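Local structure of hydroxynitrile lyase (Passiflora edulis, 5Y02) at residues E5-I10 and H70-F75; H9-R14 and I98-Y103; E43-T48 and A64-F69. The protein probably cleaves cyanohydrins such as the bound (R)-mandelonitrile into an aldehyde and hydrogen cyanide, working as a homodimer. All blocks are in the same frame, centred on the assembly; numbering follows the deposited sequence. Where two conformers were deposited one is given.

Contact 1 (E5-I10 and H70-F75). With MXN ((2R)-hydroxy(phenyl)ethanenitrile), chain M.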
loop_
_atom_site.group_PDB
_atom_site.type_symbol
_atom_site.label_atom_id
_atom_site.label_comp_id
_atom_site.label_asym_id
_atom_site.label_seq_id
_atom_site.Cartn_x
_atom_site.Cartn_y
_atom_site.Cartn_z
ATOM N N GLU A 5 4.979 -1.038 18.697
ATOM C CA GLU A 5 4.103 -1.441 17.579
ATOM C C GLU A 5 3.967 -0.286 16.563
ATOM O O GLU A 5 3.020 0.504 16.609
ATOM C CB GLU A 5 2.722 -1.913 18.078
ATOM C CG GLU A 5 2.731 -2.950 19.201
ATOM C CD GLU A 5 3.426 -4.256 18.858
ATOM O OE1 GLU A 5 3.811 -4.978 19.803
ATOM O OE2 GLU A 5 3.586 -4.577 17.664
ATOM N N ILE A 6 4.949 -0.213 15.666
ATOM C CA ILE A 6 4.978 0.740 14.542
ATOM C C ILE A 6 3.888 0.429 13.489
ATOM O O ILE A 6 3.713 -0.724 13.092
ATOM C CB ILE A 6 6.381 0.735 13.902
ATOM C CG1 ILE A 6 7.372 1.412 14.859
ATOM C CG2 ILE A 6 6.394 1.432 12.553
ATOM C CD1 ILE A 6 8.816 1.011 14.638
ATOM N N VAL A 7 3.212 1.479 13.030
ATOM C CA VAL A 7 2.018 1.374 12.179
ATOM C C VAL A 7 2.309 1.925 10.794
ATOM O O VAL A 7 2.764 3.069 10.678
ATOM C CB VAL A 7 0.857 2.227 12.747
ATOM C CG1 VAL A 7 -0.329 2.252 11.788
ATOM C CG2 VAL A 7 0.417 1.732 14.120
ATOM N N ARG A 8 2.016 1.134 9.759
ATOM C CA ARG A 8 2.080 1.582 8.381
ATOM C C ARG A 8 0.705 2.066 7.953
ATOM O O ARG A 8 -0.304 1.425 8.230
ATOM C CB ARG A 8 2.533 0.462 7.450
ATOM C CG ARG A 8 3.925 -0.084 7.720
ATOM C CD ARG A 8 5.007 0.872 7.217
ATOM N NE ARG A 8 5.147 0.859 5.760
ATOM C CZ ARG A 8 5.605 1.874 5.023
ATOM N NH1 ARG A 8 5.950 3.047 5.568
ATOM N NH2 ARG A 8 5.710 1.728 3.702
ATOM N N HIS A 9 0.690 3.181 7.246
ATOM C CA HIS A 9 -0.530 3.818 6.782
ATOM C C HIS A 9 -0.371 3.941 5.268
ATOM O O HIS A 9 0.452 4.727 4.780
ATOM C CB HIS A 9 -0.662 5.183 7.466
ATOM C CG HIS A 9 -1.794 6.033 6.974
ATOM N ND1 HIS A 9 -3.112 5.766 7.274
ATOM C CD2 HIS A 9 -1.794 7.210 6.299
ATOM C CE1 HIS A 9 -3.880 6.712 6.759
ATOM N NE2 HIS A 9 -3.109 7.601 6.163
ATOM N N ILE A 10 -1.150 3.145 4.540
ATOM C CA ILE A 10 -1.052 3.084 3.092
ATOM C C ILE A 10 -2.379 3.456 2.470
ATOM O O ILE A 10 -3.382 2.854 2.777
ATOM C CB ILE A 10 -0.667 1.692 2.539
ATOM C CG1 ILE A 10 0.512 1.087 3.302
ATOM C CG2 ILE A 10 -0.358 1.802 1.053
ATOM C CD1 ILE A 10 1.809 1.828 3.214
ATOM N N HIS A 70 4.617 6.023 14.880
ATOM C CA HIS A 70 5.240 5.337 16.031
ATOM C C HIS A 70 4.253 4.402 16.761
ATOM O O HIS A 70 4.640 3.356 17.281
ATOM C CB HIS A 70 5.828 6.403 16.988
ATOM C CG HIS A 70 6.397 5.853 18.261
ATOM N ND1 HIS A 70 7.524 5.055 18.290
ATOM C CD2 HIS A 70 6.015 6.012 19.553
ATOM C CE1 HIS A 70 7.797 4.727 19.542
ATOM N NE2 HIS A 70 6.899 5.294 20.327
ATOM N N SER A 71 2.977 4.767 16.765
ATOM C CA SER A 71 1.948 3.997 17.442
ATOM C C SER A 71 0.585 4.388 16.909
ATOM O O SER A 71 0.451 5.426 16.243
ATOM C CB SER A 71 1.994 4.293 18.940
ATOM O OG SER A 71 1.703 5.653 19.154
ATOM N N VAL A 72 -0.424 3.578 17.215
ATOM C CA VAL A 72 -1.812 3.948 16.940
ATOM C C VAL A 72 -2.221 5.248 17.639
ATOM O O VAL A 72 -2.905 6.069 17.036
ATOM C CB VAL A 72 -2.807 2.810 17.290
ATOM C CG1 VAL A 72 -4.250 3.313 17.403
ATOM C CG2 VAL A 72 -2.735 1.737 16.234
ATOM N N ALA A 73 -1.805 5.435 18.893
ATOM C CA ALA A 73 -2.051 6.695 19.621
ATOM C C ALA A 73 -1.573 7.908 18.833
ATOM O O ALA A 73 -2.293 8.900 18.695
ATOM C CB ALA A 73 -1.370 6.671 20.988
ATOM N N ASP A 74 -0.356 7.816 18.314
ATOM C CA ASP A 74 0.228 8.901 17.538
ATOM C C ASP A 74 -0.527 9.112 16.224
ATOM O O ASP A 74 -0.782 10.250 15.853
ATOM C CB ASP A 74 1.710 8.654 17.264
ATOM C CG ASP A 74 2.568 8.800 18.515
ATOM O OD1 ASP A 74 2.435 9.822 19.203
ATOM O OD2 ASP A 74 3.368 7.886 18.810
ATOM N N PHE A 75 -0.922 8.025 15.562
ATOM C CA PHE A 75 -1.741 8.150 14.356
ATOM C C PHE A 75 -3.043 8.911 14.613
ATOM O O PHE A 75 -3.400 9.829 13.868
ATOM C CB PHE A 75 -2.061 6.784 13.722
ATOM C CG PHE A 75 -2.973 6.904 12.539
ATOM C CD1 PHE A 75 -2.500 7.437 11.356
ATOM C CD2 PHE A 75 -4.311 6.596 12.642
ATOM C CE1 PHE A 75 -3.332 7.587 10.250
ATOM C CE2 PHE A 75 -5.160 6.755 11.553
ATOM C CZ PHE A 75 -4.669 7.263 10.362
HETATM C C1 MXN M . -4.931 11.526 5.200
HETATM C C2 MXN M . -6.161 12.100 4.889
HETATM C C3 MXN M . -6.615 13.226 5.576
HETATM C C4 MXN M . -5.821 13.784 6.572
HETATM C C5 MXN M . -4.600 13.212 6.899
HETATM C C6 MXN M . -4.147 12.087 6.219
HETATM C C7 MXN M . -4.520 10.302 4.464
HETATM C C8 MXN M . -5.548 9.283 4.776
HETATM N N9 MXN M . -6.362 8.486 5.031
HETATM O O10 MXN M . -3.227 9.846 4.907
HETATM O O HOH W 1 0.437 1.121 18.309
#
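I6 and H70 bring the two backbones nearest, 4.8 Å between their CA atoms, and no direct hydrogen bond joins the segments. A water spans them instead, accepting from V72 N at 2.8 Å and donating to E5 O in the loop leading into the strand. S71 N-caps the helix that begins at V72, its OG taking the D74 N-H at 3.1 Å and giving its own proton to D74 OD2. Beside this start, V7 lays CG2 against V72 CG2 at 3.8 Å. Deeper in, CG of H9 stands anti to the backbone N (chi1 173°), which carries the imidazole under F75. There F75 CE1 sits over one ring face, toward the rim, 3.5 Å from H9 ND1, with the two ring planes at 44°. At the ring edge H9 NE2 shares a hydrogen bond with O10 of (R)-mandelonitrile, 2.6 Å long, and Y31 binds the ligand as well. An alanine at H9 would probably leave that ligand hydroxyl without its imidazole mate and open a gap beneath F75 CE1. Held at its edge by the ligand hydroxyl while F75 packs on the rim of one face, the imidazole should have little freedom to turn.

Contact 2 (H9-R14 and I98-Y103). With MXN ((2R)-hydroxy(phenyl)ethanenitrile), chain M.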
loop_
_atom_site.group_PDB
_atom_site.type_symbol
_atom_site.label_atom_id
_atom_site.label_comp_id
_atom_site.label_asym_id
_atom_site.label_seq_id
_atom_site.Cartn_x
_atom_site.Cartn_y
_atom_site.Cartn_z
ATOM N N HIS A 9 0.690 3.181 7.246
ATOM C CA HIS A 9 -0.530 3.818 6.782
ATOM C C HIS A 9 -0.371 3.941 5.268
ATOM O O HIS A 9 0.452 4.727 4.780
ATOM C CB HIS A 9 -0.662 5.183 7.466
ATOM C CG HIS A 9 -1.794 6.033 6.974
ATOM N ND1 HIS A 9 -3.112 5.766 7.274
ATOM C CD2 HIS A 9 -1.794 7.210 6.299
ATOM C CE1 HIS A 9 -3.880 6.712 6.759
ATOM N NE2 HIS A 9 -3.109 7.601 6.163
ATOM N N ILE A 10 -1.150 3.145 4.540
ATOM C CA ILE A 10 -1.052 3.084 3.092
ATOM C C ILE A 10 -2.379 3.456 2.470
ATOM O O ILE A 10 -3.382 2.854 2.777
ATOM C CB ILE A 10 -0.667 1.692 2.539
ATOM C CG1 ILE A 10 0.512 1.087 3.302
ATOM C CG2 ILE A 10 -0.358 1.802 1.053
ATOM C CD1 ILE A 10 1.809 1.828 3.214
ATOM N N VAL A 11 -2.317 4.403 1.543
ATOM C CA VAL A 11 -3.458 4.982 0.857
ATOM C C VAL A 11 -3.275 4.725 -0.630
ATOM O O VAL A 11 -2.212 5.005 -1.196
ATOM C CB VAL A 11 -3.528 6.497 1.102
ATOM C CG1 VAL A 11 -4.697 7.132 0.342
ATOM C CG2 VAL A 11 -3.618 6.771 2.597
ATOM N N PHE A 12 -4.307 4.178 -1.263
ATOM C CA PHE A 12 -4.397 4.168 -2.734
ATOM C C PHE A 12 -5.582 5.071 -3.110
ATOM O O PHE A 12 -6.633 4.969 -2.497
ATOM C CB PHE A 12 -4.734 2.787 -3.311
ATOM C CG PHE A 12 -3.710 1.707 -3.096
ATOM C CD1 PHE A 12 -2.392 1.967 -2.749
ATOM C CD2 PHE A 12 -4.084 0.396 -3.323
ATOM C CE1 PHE A 12 -1.485 0.938 -2.606
ATOM C CE2 PHE A 12 -3.170 -0.641 -3.191
ATOM C CZ PHE A 12 -1.873 -0.365 -2.829
ATOM N N ASN A 13 -5.431 5.927 -4.114
ATOM C CA ASN A 13 -6.561 6.701 -4.614
ATOM C C ASN A 13 -6.556 6.873 -6.125
ATOM O O ASN A 13 -5.620 6.477 -6.830
ATOM C CB ASN A 13 -6.699 8.061 -3.878
ATOM C CG ASN A 13 -5.895 9.174 -4.513
ATOM O OD1 ASN A 13 -4.780 8.966 -4.958
ATOM N ND2 ASN A 13 -6.471 10.391 -4.548
ATOM N N ARG A 14 -7.658 7.449 -6.586
ATOM C CA ARG A 14 -7.863 7.898 -7.926
ATOM C C ARG A 14 -8.541 9.251 -7.767
ATOM O O ARG A 14 -9.461 9.379 -6.956
ATOM C CB ARG A 14 -8.801 6.937 -8.669
ATOM C CG ARG A 14 -8.959 7.250 -10.150
ATOM C CD ARG A 14 -10.161 6.505 -10.734
ATOM N NE ARG A 14 -10.314 6.892 -12.131
ATOM C CZ ARG A 14 -9.606 6.400 -13.148
ATOM N NH1 ARG A 14 -8.683 5.446 -12.967
ATOM N NH2 ARG A 14 -9.818 6.874 -14.382
ATOM N N ILE A 98 -10.947 5.621 -3.065
ATOM C CA ILE A 98 -9.857 5.550 -2.097
ATOM C C ILE A 98 -9.950 4.237 -1.333
ATOM O O ILE A 98 -11.046 3.730 -1.088
ATOM C CB ILE A 98 -9.879 6.763 -1.143
ATOM C CG1 ILE A 98 -8.638 6.764 -0.228
ATOM C CG2 ILE A 98 -11.164 6.802 -0.317
ATOM C CD1 ILE A 98 -8.531 7.981 0.643
ATOM N N VAL A 99 -8.798 3.660 -1.013
ATOM C CA VAL A 99 -8.722 2.579 -0.043
ATOM C C VAL A 99 -7.509 2.854 0.851
ATOM O O VAL A 99 -6.459 3.283 0.354
ATOM C CB VAL A 99 -8.655 1.183 -0.697
ATOM C CG1 VAL A 99 -7.493 1.071 -1.669
ATOM C CG2 VAL A 99 -8.579 0.083 0.344
ATOM N N VAL A 100 -7.687 2.632 2.149
ATOM C CA VAL A 100 -6.653 2.894 3.154
ATOM C C VAL A 100 -6.541 1.693 4.078
ATOM O O VAL A 100 -7.537 1.235 4.610
ATOM C CB VAL A 100 -6.982 4.153 3.991
ATOM C CG1 VAL A 100 -5.807 4.519 4.878
ATOM C CG2 VAL A 100 -7.324 5.336 3.083
ATOM N N LEU A 101 -5.330 1.166 4.258
ATOM C CA LEU A 101 -5.095 0.164 5.267
ATOM C C LEU A 101 -4.089 0.717 6.264
ATOM O O LEU A 101 -3.154 1.417 5.871
ATOM C CB LEU A 101 -4.595 -1.150 4.684
ATOM C CG LEU A 101 -5.731 -2.125 4.282
ATOM C CD1 LEU A 101 -6.406 -1.619 3.015
ATOM C CD2 LEU A 101 -5.206 -3.531 4.074
ATOM N N ASN A 102 -4.310 0.397 7.530
ATOM C CA ASN A 102 -3.378 0.724 8.612
ATOM C C ASN A 102 -3.019 -0.572 9.293
ATOM O O ASN A 102 -3.918 -1.311 9.664
ATOM C CB ASN A 102 -4.066 1.627 9.623
ATOM C CG ASN A 102 -4.349 2.995 9.059
ATOM O OD1 ASN A 102 -3.433 3.770 8.845
ATOM N ND2 ASN A 102 -5.614 3.284 8.795
ATOM N N TYR A 103 -1.727 -0.872 9.447
ATOM C CA TYR A 103 -1.329 -2.170 10.021
ATOM C C TYR A 103 -0.008 -2.121 10.755
ATOM O O TYR A 103 0.875 -1.312 10.412
ATOM C CB TYR A 103 -1.249 -3.259 8.942
ATOM C CG TYR A 103 -0.379 -2.899 7.768
ATOM C CD1 TYR A 103 -0.893 -2.099 6.750
ATOM C CD2 TYR A 103 0.930 -3.352 7.653
ATOM C CE1 TYR A 103 -0.144 -1.761 5.656
ATOM C CE2 TYR A 103 1.700 -3.013 6.531
ATOM C CZ TYR A 103 1.135 -2.213 5.541
ATOM O OH TYR A 103 1.811 -1.806 4.394
HETATM C C1 MXN M . -4.931 11.526 5.200
HETATM C C2 MXN M . -6.161 12.100 4.889
HETATM C C3 MXN M . -6.615 13.226 5.576
HETATM C C4 MXN M . -5.821 13.784 6.572
HETATM C C5 MXN M . -4.600 13.212 6.899
HETATM C C6 MXN M . -4.147 12.087 6.219
HETATM C C7 MXN M . -4.520 10.302 4.464
HETATM C C8 MXN M . -5.548 9.283 4.776
HETATM N N9 MXN M . -6.362 8.486 5.031
HETATM O O10 MXN M . -3.227 9.846 4.907
#
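The H9 imidazole and the N102 amide lie side by side, nearly coplanar with planes 14° apart, and meet edge on. ND1 gives its proton to N102 OD1 over 2.6 Å, with the oxygen almost in the imidazole plane. Together with the bond at NE2, this one should limit the ring's rotation. N102 is held in turn from the second subunit, where E55 accepts from its ND2. V100 approaches the imidazole obliquely, CG1 3.5 Å from H9 CE1, because that branch is anti to the backbone N (chi1 -172°). Its other branch, CG2, lies 3.8 Å from the nitrile N9, and V11 CG2 comes equally near the nitrile carbon C8, so two valines line the cyano end of the pocket. Strands 7-15 and 95-104, neighbours in the antiparallel sheet of the dimeric alpha/beta barrel fold, run here at 175° to each other. I10 with L101 and F12 with V99 are hydrogen-bonded pairs, F12 N reaching V99 O at 2.8 Å; H9 with N102, V11 with V100 and N13 with I98 are the non-hydrogen-bonded pairs, their side chains on the ligand side. On the other face the F12 side chain runs alongside V99, whose CG1 touches F12 CB at 3.6 Å, and the F12 ring stacks on F12 of the second subunit. Here too the I10 and Y103 side chains meet at a slant, I10 CG1 3.4 Å from Y103 OH, while the Y103 hydroxyl bonds to E66 of the second subunit. Back on the ligand side, V11 CG1 rests 3.9 Å from I98 CD1.

Contact 3 (E43-T48 and A64-F69)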
loop_
_atom_site.group_PDB
_atom_site.type_symbol
_atom_site.label_atom_id
_atom_site.label_comp_id
_atom_site.label_asym_id
_atom_site.label_seq_id
_atom_site.Cartn_x
_atom_site.Cartn_y
_atom_site.Cartn_z
ATOM N N GLU A 43 8.386 9.181 7.258
ATOM C CA GLU A 43 8.787 8.406 6.096
ATOM C C GLU A 43 7.736 8.446 4.971
ATOM O O GLU A 43 7.493 7.455 4.289
ATOM C CB GLU A 43 9.110 6.962 6.527
ATOM C CG GLU A 43 10.199 6.855 7.608
ATOM C CD GLU A 43 11.588 7.307 7.144
ATOM O OE1 GLU A 43 11.828 7.420 5.919
ATOM O OE2 GLU A 43 12.462 7.542 8.012
ATOM N N TRP A 44 7.125 9.602 4.770
ATOM C CA TRP A 44 6.104 9.724 3.736
ATOM C C TRP A 44 6.750 9.603 2.358
ATOM O O TRP A 44 7.814 10.197 2.086
ATOM C CB TRP A 44 5.309 11.025 3.911
ATOM C CG TRP A 44 4.206 11.253 2.911
ATOM C CD1 TRP A 44 2.917 10.793 2.972
ATOM C CD2 TRP A 44 4.302 12.013 1.702
ATOM N NE1 TRP A 44 2.202 11.237 1.868
ATOM C CE2 TRP A 44 3.029 11.989 1.082
ATOM C CE3 TRP A 44 5.336 12.730 1.091
ATOM C CZ2 TRP A 44 2.769 12.658 -0.103
ATOM C CZ3 TRP A 44 5.074 13.393 -0.090
ATOM C CH2 TRP A 44 3.802 13.339 -0.683
ATOM N N LYS A 45 6.147 8.768 1.513
ATOM C CA LYS A 45 6.580 8.583 0.133
ATOM C C LYS A 45 5.319 8.327 -0.679
ATOM O O LYS A 45 4.269 7.960 -0.127
ATOM C CB LYS A 45 7.555 7.400 -0.034
ATOM C CG LYS A 45 8.751 7.402 0.917
ATOM C CD LYS A 45 9.567 6.114 0.871
ATOM C CE LYS A 45 10.367 5.875 2.153
ATOM N NZ LYS A 45 11.149 7.051 2.624
ATOM N N TRP A 46 5.413 8.544 -1.977
ATOM C CA TRP A 46 4.255 8.338 -2.853
ATOM C C TRP A 46 4.735 8.014 -4.246
ATOM O O TRP A 46 5.922 8.185 -4.571
ATOM C CB TRP A 46 3.364 9.586 -2.864
ATOM C CG TRP A 46 3.982 10.736 -3.582
ATOM C CD1 TRP A 46 4.936 11.580 -3.093
ATOM C CD2 TRP A 46 3.719 11.165 -4.932
ATOM N NE1 TRP A 46 5.291 12.487 -4.044
ATOM C CE2 TRP A 46 4.557 12.269 -5.182
ATOM C CE3 TRP A 46 2.858 10.726 -5.946
ATOM C CZ2 TRP A 46 4.576 12.933 -6.411
ATOM C CZ3 TRP A 46 2.863 11.402 -7.182
ATOM C CH2 TRP A 46 3.731 12.486 -7.397
ATOM N N GLY A 47 3.812 7.574 -5.084
ATOM C CA GLY A 47 4.082 7.463 -6.499
ATOM C C GLY A 47 2.866 7.104 -7.311
ATOM O O GLY A 47 1.777 6.912 -6.762
ATOM N N THR A 48 3.062 7.001 -8.617
ATOM C CA THR A 48 1.978 6.672 -9.537
ATOM C C THR A 48 2.140 5.258 -10.027
ATOM O O THR A 48 3.250 4.803 -10.298
ATOM C CB THR A 48 1.948 7.639 -10.735
ATOM O OG1 THR A 48 3.268 7.822 -11.218
ATOM C CG2 THR A 48 1.439 8.972 -10.311
ATOM N N ALA A 64 -0.371 5.900 -4.991
ATOM C CA ALA A 64 -0.165 5.309 -3.680
ATOM C C ALA A 64 0.622 6.283 -2.811
ATOM O O ALA A 64 1.490 7.017 -3.312
ATOM C CB ALA A 64 0.594 3.994 -3.784
ATOM N N TYR A 65 0.312 6.254 -1.527
ATOM C CA TYR A 65 0.994 7.083 -0.521
ATOM C C TYR A 65 1.252 6.203 0.698
ATOM O O TYR A 65 0.338 5.523 1.188
ATOM C CB TYR A 65 0.142 8.289 -0.122
ATOM C CG TYR A 65 -0.572 8.949 -1.263
ATOM C CD1 TYR A 65 -1.767 8.411 -1.747
ATOM C CD2 TYR A 65 -0.081 10.098 -1.872
ATOM C CE1 TYR A 65 -2.450 8.991 -2.789
ATOM C CE2 TYR A 65 -0.768 10.692 -2.930
ATOM C CZ TYR A 65 -1.960 10.130 -3.380
ATOM O OH TYR A 65 -2.677 10.669 -4.420
ATOM N N GLU A 66 2.475 6.252 1.216
ATOM C CA GLU A 66 2.845 5.451 2.362
ATOM C C GLU A 66 3.436 6.357 3.433
ATOM O O GLU A 66 4.157 7.321 3.120
ATOM C CB GLU A 66 3.860 4.366 1.959
ATOM C CG GLU A 66 5.006 4.859 1.085
ATOM C CD GLU A 66 6.039 3.787 0.800
ATOM O OE1 GLU A 66 6.937 3.605 1.645
ATOM O OE2 GLU A 66 5.925 3.095 -0.245
ATOM N N SER A 67 3.140 6.034 4.678
ATOM C CA SER A 67 3.766 6.723 5.821
ATOM C C SER A 67 3.780 5.814 7.039
ATOM O O SER A 67 3.146 4.740 7.069
ATOM C CB SER A 67 3.082 8.047 6.105
ATOM O OG SER A 67 1.691 7.913 6.270
ATOM N N THR A 68 4.552 6.224 8.033
ATOM C CA THR A 68 4.783 5.403 9.194
ATOM C C THR A 68 4.497 6.238 10.434
ATOM O O THR A 68 4.879 7.394 10.481
ATOM C CB THR A 68 6.240 4.899 9.224
ATOM O OG1 THR A 68 6.503 4.085 8.084
ATOM C CG2 THR A 68 6.504 4.079 10.479
ATOM N N PHE A 69 3.824 5.635 11.414
ATOM C CA PHE A 69 3.560 6.236 12.709
ATOM C C PHE A 69 4.140 5.369 13.819
ATOM O O PHE A 69 4.140 4.148 13.722
ATOM C CB PHE A 69 2.062 6.428 12.898
ATOM C CG PHE A 69 1.482 7.370 11.915
ATOM C CD1 PHE A 69 1.138 6.933 10.630
ATOM C CD2 PHE A 69 1.315 8.720 12.237
ATOM C CE1 PHE A 69 0.634 7.830 9.692
ATOM C CE2 PHE A 69 0.813 9.604 11.303
ATOM C CZ PHE A 69 0.458 9.159 10.033
HETATM O O HOH W 2 7.697 4.852 3.782
#
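K45 to G47 pair with A64 to E66 as antiparallel strands, the axes at 168°, at one border of the chain's four-stranded sheet, where 44-48 is the outermost strand. K45 with E66 and G47 with A64 are hydrogen-bonded pairs; E66 N reaches K45 O at 2.8 Å, and G47 N reaches A64 O at 3.0 Å. W46 and Y65 form the non-hydrogen-bonded pair between them, and W44 CA makes a CA-H...O contact with E66 O at 3.2 Å. On the face of Y65 and W46, the side chain of W44 runs alongside Y65, its CZ2 at the edge of the phenol ring, 4.2 Å from CD2. The W44 CD1 edge meets CB of S67, while W46 CB lies over a face of the W44 indole and also 3.6 Å from Y65 CD2. Helix 21-37 closes this largely aromatic layer with I28 and Y31, and Y65 OH bonds to Y15 and N13. The opposite face carries K45 and E66, crossing obliquely. CG of E66 is squeezed between its backbone N and carbonyl carbon (chi1 46°), and from there the extended chain sets OE1 3.7 Å from K45 CD. The lysine passes with its aliphatic part; its NZ pairs with E107 of the second subunit and at best weakly with E43, whose side chain has two conformers. A water donates to both E66 OE1, at 2.6 Å, and E43 O, bridging the strands; OE1 also takes a salt bridge from R8, while OE2 binds R8 and Y103 of the second subunit. So many donors around a buried carboxylate would probably favour its charged form, and they make a charged, hydrogen-bonded spot in the dimer interface at E66.

In the fold
Contacts 1 and 2 share H9 and I10 on strand 7-15 and reach the ligand; contact 3, nested inside the loops they close, lies across strand 63-69, the other neighbour of 7-15. Contacts 2 and 3 are buried strand pairings, each held by four backbone hydrogen bonds; contact 1, partly buried, joins a strand and the loop before it to a helix start through a water and side chains. All touch the second subunit. The chemistry shifts accordingly: an aromatic ring over the imidazole rim in contact 1, a hydrogen bond to the N102 amide with valines beside the ring in contact 2, charge gathered at E66 in contact 3. R8 ties contact 1 to contact 3 through T68.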